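Local coordinates for uncharacterized protein TP-0789 domain-containing protein (Desulfovibrio piger ATCC 29098, PDB 4Z48) that is of unknown function but belongs to the LolA-like family and may, like its relatives in outer membrane lipoprotein sorting, bind lipid-like ligands, at residues A[193-198]-A[205-210]. Numbering follows the deposited sequence.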
loop_
_atom_site.group_PDB
_atom_site.type_symbol
_atom_site.label_atom_id
_atom_site.label_comp_id
_atom_site.label_asym_id
_atom_site.label_seq_id
_atom_site.Cartn_x
_atom_site.Cartn_y
_atom_site.Cartn_z
ATOM N N LEU A 193 0.441 -9.352 -7.056
ATOM C CA LEU A 193 1.173 -9.013 -5.837
ATOM C C LEU A 193 1.466 -10.262 -5.044
ATOM O O LEU A 193 0.608 -11.141 -4.940
ATOM C CB LEU A 193 0.403 -8.022 -4.972
ATOM C CG LEU A 193 0.188 -6.593 -5.502
ATOM C CD1 LEU A 193 -0.844 -6.564 -6.633
ATOM C CD2 LEU A 193 -0.325 -5.698 -4.377
ATOM N N PHE A 194 2.700 -10.344 -4.526
ATOM C CA PHE A 194 3.180 -11.430 -3.686
ATOM C C PHE A 194 3.720 -10.822 -2.433
ATOM O O PHE A 194 4.667 -10.041 -2.482
ATOM C CB PHE A 194 4.261 -12.265 -4.401
ATOM C CG PHE A 194 3.826 -12.867 -5.717
ATOM C CD1 PHE A 194 3.946 -12.145 -6.905
ATOM C CD2 PHE A 194 3.268 -14.141 -5.770
ATOM C CE1 PHE A 194 3.558 -12.700 -8.121
ATOM C CE2 PHE A 194 2.876 -14.696 -6.992
ATOM C CZ PHE A 194 3.019 -13.966 -8.160
ATOM N N PHE A 195 3.107 -11.149 -1.308
ATOM C CA PHE A 195 3.507 -10.673 0.003
ATOM C C PHE A 195 4.381 -11.836 0.520
ATOM O O PHE A 195 3.915 -12.732 1.213
ATOM C CB PHE A 195 2.224 -10.332 0.813
ATOM C CG PHE A 195 1.288 -9.320 0.164
ATOM C CD1 PHE A 195 0.358 -9.719 -0.805
ATOM C CD2 PHE A 195 1.277 -7.991 0.576
ATOM C CE1 PHE A 195 -0.518 -8.790 -1.408
ATOM C CE2 PHE A 195 0.385 -7.066 -0.008
ATOM C CZ PHE A 195 -0.485 -7.468 -1.018
ATOM N N SER A 196 5.623 -11.879 0.025
ATOM C CA SER A 196 6.578 -12.977 0.132
ATOM C C SER A 196 7.253 -13.156 1.505
ATOM O O SER A 196 7.981 -14.146 1.705
ATOM C CB SER A 196 7.642 -12.853 -0.953
ATOM O OG SER A 196 8.245 -11.560 -0.975
ATOM N N ARG A 197 7.038 -12.224 2.434
ATOM C CA ARG A 197 7.610 -12.320 3.777
ATOM C C ARG A 197 6.763 -11.562 4.790
ATOM O O ARG A 197 6.389 -10.415 4.564
ATOM C CB ARG A 197 9.069 -11.831 3.834
ATOM C CG ARG A 197 9.746 -12.138 5.196
ATOM C CD ARG A 197 11.211 -11.699 5.259
ATOM N NE ARG A 197 11.401 -10.275 4.921
ATOM C CZ ARG A 197 12.541 -9.758 4.466
ATOM N NH1 ARG A 197 13.564 -10.548 4.176
ATOM N NH2 ARG A 197 12.640 -8.449 4.230
ATOM N N GLN A 198 6.472 -12.229 5.920
ATOM C CA GLN A 198 5.764 -11.647 7.031
ATOM C C GLN A 198 6.590 -11.858 8.281
ATOM O O GLN A 198 7.272 -12.879 8.426
ATOM C CB GLN A 198 4.305 -12.199 7.167
ATOM C CG GLN A 198 4.200 -13.719 7.342
ATOM C CD GLN A 198 2.913 -14.133 8.035
ATOM O OE1 GLN A 198 1.891 -13.417 8.016
ATOM N NE2 GLN A 198 2.906 -15.336 8.587
ATOM N N TRP A 205 2.011 -8.651 13.267
ATOM C CA TRP A 205 2.344 -9.360 12.034
ATOM C C TRP A 205 2.332 -8.328 10.889
ATOM O O TRP A 205 1.341 -7.612 10.718
ATOM C CB TRP A 205 1.353 -10.513 11.810
ATOM C CG TRP A 205 1.744 -11.755 12.557
ATOM C CD1 TRP A 205 1.130 -12.281 13.654
ATOM C CD2 TRP A 205 2.880 -12.593 12.291
ATOM N NE1 TRP A 205 1.810 -13.392 14.089
ATOM C CE2 TRP A 205 2.874 -13.623 13.254
ATOM C CE3 TRP A 205 3.878 -12.598 11.299
ATOM C CZ2 TRP A 205 3.827 -14.650 13.259
ATOM C CZ3 TRP A 205 4.842 -13.593 11.321
ATOM C CH2 TRP A 205 4.826 -14.594 12.306
ATOM N N THR A 206 3.509 -8.155 10.231
ATOM C CA THR A 206 3.739 -7.134 9.207
ATOM C C THR A 206 4.341 -7.750 7.950
ATOM O O THR A 206 5.235 -8.596 8.051
ATOM C CB THR A 206 4.716 -6.076 9.799
ATOM O OG1 THR A 206 4.243 -5.630 11.066
ATOM C CG2 THR A 206 4.928 -4.845 8.869
ATOM N N VAL A 207 3.894 -7.289 6.772
ATOM C CA VAL A 207 4.489 -7.691 5.483
ATOM C C VAL A 207 5.801 -6.949 5.409
ATOM O O VAL A 207 5.807 -5.731 5.628
ATOM C CB VAL A 207 3.555 -7.405 4.255
ATOM C CG1 VAL A 207 4.326 -7.511 2.939
ATOM C CG2 VAL A 207 2.338 -8.362 4.246
ATOM N N THR A 208 6.923 -7.652 5.119
ATOM C CA THR A 208 8.225 -6.989 5.064
ATOM C C THR A 208 8.943 -7.287 3.774
ATOM O O THR A 208 10.088 -6.888 3.605
ATOM C CB THR A 208 9.121 -7.370 6.281
ATOM O OG1 THR A 208 9.435 -8.757 6.251
ATOM C CG2 THR A 208 8.531 -6.971 7.616
ATOM N N GLN A 209 8.269 -7.956 2.836
ATOM C CA GLN A 209 8.841 -8.178 1.523
ATOM C C GLN A 209 7.686 -8.361 0.544
ATOM O O GLN A 209 6.680 -8.987 0.873
ATOM C CB GLN A 209 9.822 -9.348 1.506
ATOM C CG GLN A 209 10.559 -9.485 0.170
ATOM C CD GLN A 209 11.303 -10.792 0.102
ATOM O OE1 GLN A 209 10.712 -11.861 -0.117
ATOM N NE2 GLN A 209 12.621 -10.737 0.233
HETATM N N MSE A 210 7.819 -7.757 -0.627
HETATM C CA MSE A 210 6.797 -7.814 -1.659
HETATM C C MSE A 210 7.377 -7.921 -3.049
HETATM O O MSE A 210 8.389 -7.286 -3.352
HETATM C CB MSE A 210 5.982 -6.533 -1.605
HETATM C CG MSE A 210 4.836 -6.526 -0.636
HETATM SE SE MSE A 210 3.830 -4.982 -1.218
HETATM C CE MSE A 210 2.701 -5.877 -2.485
HETATM O O HOH W 1 11.332 -14.094 1.267
#
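The side chain of Arg197 is tied to Thr208 across an antiparallel beta hairpin, strands 189-201 and 204-214, at a beta bulge in the LolA-like part of the chain. Arg197 pairs with Gln209 but Gln198 with Val207, a one-residue shift in register, and the short strand axes run at 132° to each other. Within the bulge Thr208 N donates to Arg197 O, 2.9 Å away.

The bend of Arg197 at its third torsion (chi3 55°) turns the guanidinium across Thr208, and its NE and NH2 each take one oxygen of that residue: NE reaches Thr208 OG1 at 2.8 Å, and NH2 reaches Thr208 O from above the carbonyl plane. A long, multiply donating arginine suits this place, because two bonds fix its rotation while Gln209 CB lies over one face of the guanidinium. Glu199 also hydrogen-bonds Thr208 OG1 and forms a weak, long ion pair with Arg197. Beside them Ser196 OG donates to Gln209 OE1 at 2.6 Å, in the carbonyl plane on a lone pair; a water donates to the same oxygen, and Gln209 NE2 binds Asp224.

Around Leu193, Phe195 and Val207 the contact is apolar. The flexible chain of selenomethionine Met210 bends at its selenium to bring CE over a face of the Phe195 ring, 4.0 Å from its centroid, in a CH-pi contact, while Leu193 CD2 touches the same methyl. Val207 CG2 approaches that ring obliquely, 3.8 Å from Phe195 CD2. Nearer the turn, Gln198 NE2 lies over one face of the Trp205 ring at its CE3-CZ3 side, the amide and ring planes 23° apart, with Gln198 OE1 bonded to Thr174.

Leu193 and Phe195 pack on strand 177-184, the neighbour of 189-201, whereas Met210 meets Trp225 on strand 219-230, so the hairpin sits between these two strands.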